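Local coordinates for protein purine nucleoside phosphorylase (Grouper iridovirus, PDB 3KHS) that probably catalyses the phosphorolysis of purine nucleosides to the free base and a ribose phosphate in purine nucleoside salvage, at residues B[22-27]-B[105-110]. Residues are numbered along the deposited sequence; the frame is centred on the assembly and turned at random.
Sequences PVLGIV and VKIVVL
Gly25 and Val109 join two parallel strands inside the mixed beta-sheet of the alpha/beta PNP/MTAP phosphorylase fold, a worked example of a regular, buried parallel ladder that gives way to an irregular pairing at its more exposed start. Strand 24-27 runs between strand 73-79 and strand 107-110, the latter at an axis angle of 18°. Gly25 bonds through both its N and its O to this second neighbour: its N donates to Ile107 O at 2.7 Å, and its O accepts from Val109 N at the same length. Val27 N then reaches Val109 O.

Packing is tight on both faces. On the face where Val27 and Val108 touch Met97 of helix 95-102, the side chains of Val27 and Leu110 run alongside each other in the same direction, and Val27 CG2 approaches Leu110 CD1 to 3.4 Å. On the other face, under helix 257-279, the CG of Leu24 stands anti to the backbone N (chi1 175°), and this together with an unusual chi2 of 115° brings CD1 to Ile107 CG2 at 3.7 Å and Val109 CG2 at 4.0 Å.

Toward the solvent end the pairing loses its regularity. Val23 is partly exposed, and the extended chain of Lys106 leads away from it after a loose touch of CD on Val23 CG2. The backbone still holds here: Val23 O takes a bond from Lys106 N at 2.7 Å and a weak second one from Ile107 N. By contrast the buried Val105, on the face of Val27 and Val108, brings CG1 to 3.4 Å from both Val23 O and Gly25 N.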
loop_
_atom_site.group_PDB
_atom_site.type_symbol
_atom_site.label_atom_id
_atom_site.label_comp_id
_atom_site.label_asym_id
_atom_site.label_seq_id
_atom_site.Cartn_x
_atom_site.Cartn_y
_atom_site.Cartn_z
ATOM N N PRO B 22 -3.531 23.654 -26.813
ATOM C CA PRO B 22 -4.264 22.400 -26.965
ATOM C C PRO B 22 -5.496 22.400 -26.069
ATOM O O PRO B 22 -5.462 22.930 -24.964
ATOM C CB PRO B 22 -3.235 21.364 -26.544
ATOM C CG PRO B 22 -2.444 22.105 -25.504
ATOM C CD PRO B 22 -2.213 23.408 -26.205
ATOM N N VAL B 23 -6.595 21.830 -26.554
ATOM C CA VAL B 23 -7.823 21.773 -25.765
ATOM C C VAL B 23 -8.122 20.309 -25.388
ATOM O O VAL B 23 -8.856 20.019 -24.421
ATOM C CB VAL B 23 -9.025 22.377 -26.543
ATOM C CG1 VAL B 23 -9.200 21.676 -27.884
ATOM C CG2 VAL B 23 -10.301 22.246 -25.713
ATOM N N LEU B 24 -7.557 19.390 -26.168
ATOM C CA LEU B 24 -7.719 17.972 -25.905
ATOM C C LEU B 24 -6.358 17.308 -25.720
ATOM O O LEU B 24 -5.410 17.570 -26.471
ATOM C CB LEU B 24 -8.453 17.259 -27.041
ATOM C CG LEU B 24 -8.493 15.741 -26.793
ATOM C CD1 LEU B 24 -9.912 15.286 -26.598
ATOM C CD2 LEU B 24 -7.849 15.022 -27.935
ATOM N N GLY B 25 -6.267 16.436 -24.726
ATOM C CA GLY B 25 -5.012 15.743 -24.479
ATOM C C GLY B 25 -5.095 14.238 -24.700
ATOM O O GLY B 25 -6.139 13.618 -24.516
ATOM N N ILE B 26 -3.984 13.637 -25.094
ATOM C CA ILE B 26 -3.947 12.199 -25.330
ATOM C C ILE B 26 -2.705 11.611 -24.659
ATOM O O ILE B 26 -1.627 12.189 -24.747
ATOM C CB ILE B 26 -3.840 11.842 -26.848
ATOM C CG1 ILE B 26 -4.899 12.589 -27.656
ATOM C CG2 ILE B 26 -3.981 10.314 -27.043
ATOM C CD1 ILE B 26 -4.679 12.495 -29.152
ATOM N N VAL B 27 -2.868 10.463 -23.998
ATOM C CA VAL B 27 -1.757 9.767 -23.347
ATOM C C VAL B 27 -1.700 8.407 -24.034
ATOM O O VAL B 27 -2.665 7.645 -23.955
ATOM C CB VAL B 27 -2.027 9.505 -21.839
ATOM C CG1 VAL B 27 -0.767 8.925 -21.164
ATOM C CG2 VAL B 27 -2.442 10.767 -21.150
ATOM N N VAL B 105 -5.928 22.204 -21.301
ATOM C CA VAL B 105 -6.642 21.033 -21.794
ATOM C C VAL B 105 -7.933 20.838 -21.015
ATOM O O VAL B 105 -7.984 21.020 -19.811
ATOM C CB VAL B 105 -5.816 19.743 -21.709
ATOM C CG1 VAL B 105 -6.672 18.574 -22.178
ATOM C CG2 VAL B 105 -4.590 19.846 -22.598
ATOM N N LYS B 106 -8.992 20.476 -21.725
ATOM C CA LYS B 106 -10.285 20.272 -21.082
ATOM C C LYS B 106 -10.702 18.812 -21.055
ATOM O O LYS B 106 -11.410 18.391 -20.157
ATOM C CB LYS B 106 -11.349 21.147 -21.765
ATOM C CG LYS B 106 -11.210 22.605 -21.371
ATOM C CD LYS B 106 -12.068 23.492 -22.253
ATOM C CE LYS B 106 -11.964 24.974 -21.873
ATOM N NZ LYS B 106 -12.914 25.827 -22.678
ATOM N N ILE B 107 -10.233 18.048 -22.032
ATOM C CA ILE B 107 -10.559 16.634 -22.105
ATOM C C ILE B 107 -9.289 15.820 -22.308
ATOM O O ILE B 107 -8.414 16.206 -23.088
ATOM C CB ILE B 107 -11.521 16.353 -23.270
ATOM C CG1 ILE B 107 -12.845 17.090 -23.035
ATOM C CG2 ILE B 107 -11.734 14.852 -23.413
ATOM C CD1 ILE B 107 -13.774 17.086 -24.255
ATOM N N VAL B 108 -9.173 14.712 -21.584
ATOM C CA VAL B 108 -7.998 13.863 -21.732
ATOM C C VAL B 108 -8.416 12.433 -22.120
ATOM O O VAL B 108 -9.287 11.832 -21.489
ATOM C CB VAL B 108 -7.170 13.829 -20.434
ATOM C CG1 VAL B 108 -6.014 12.818 -20.559
ATOM C CG2 VAL B 108 -6.626 15.225 -20.120
ATOM N N VAL B 109 -7.809 11.906 -23.181
ATOM C CA VAL B 109 -8.106 10.548 -23.651
ATOM C C VAL B 109 -6.857 9.698 -23.347
ATOM O O VAL B 109 -5.787 9.915 -23.938
ATOM C CB VAL B 109 -8.358 10.505 -25.182
ATOM C CG1 VAL B 109 -8.674 9.064 -25.618
ATOM C CG2 VAL B 109 -9.518 11.441 -25.586
ATOM N N LEU B 110 -7.004 8.738 -22.435
ATOM C CA LEU B 110 -5.908 7.857 -22.024
ATOM C C LEU B 110 -6.061 6.454 -22.608
ATOM O O LEU B 110 -7.165 5.944 -22.745
ATOM C CB LEU B 110 -5.884 7.686 -20.499
ATOM C CG LEU B 110 -5.984 8.725 -19.361
ATOM C CD1 LEU B 110 -4.653 9.323 -19.064
ATOM C CD2 LEU B 110 -7.022 9.769 -19.683
#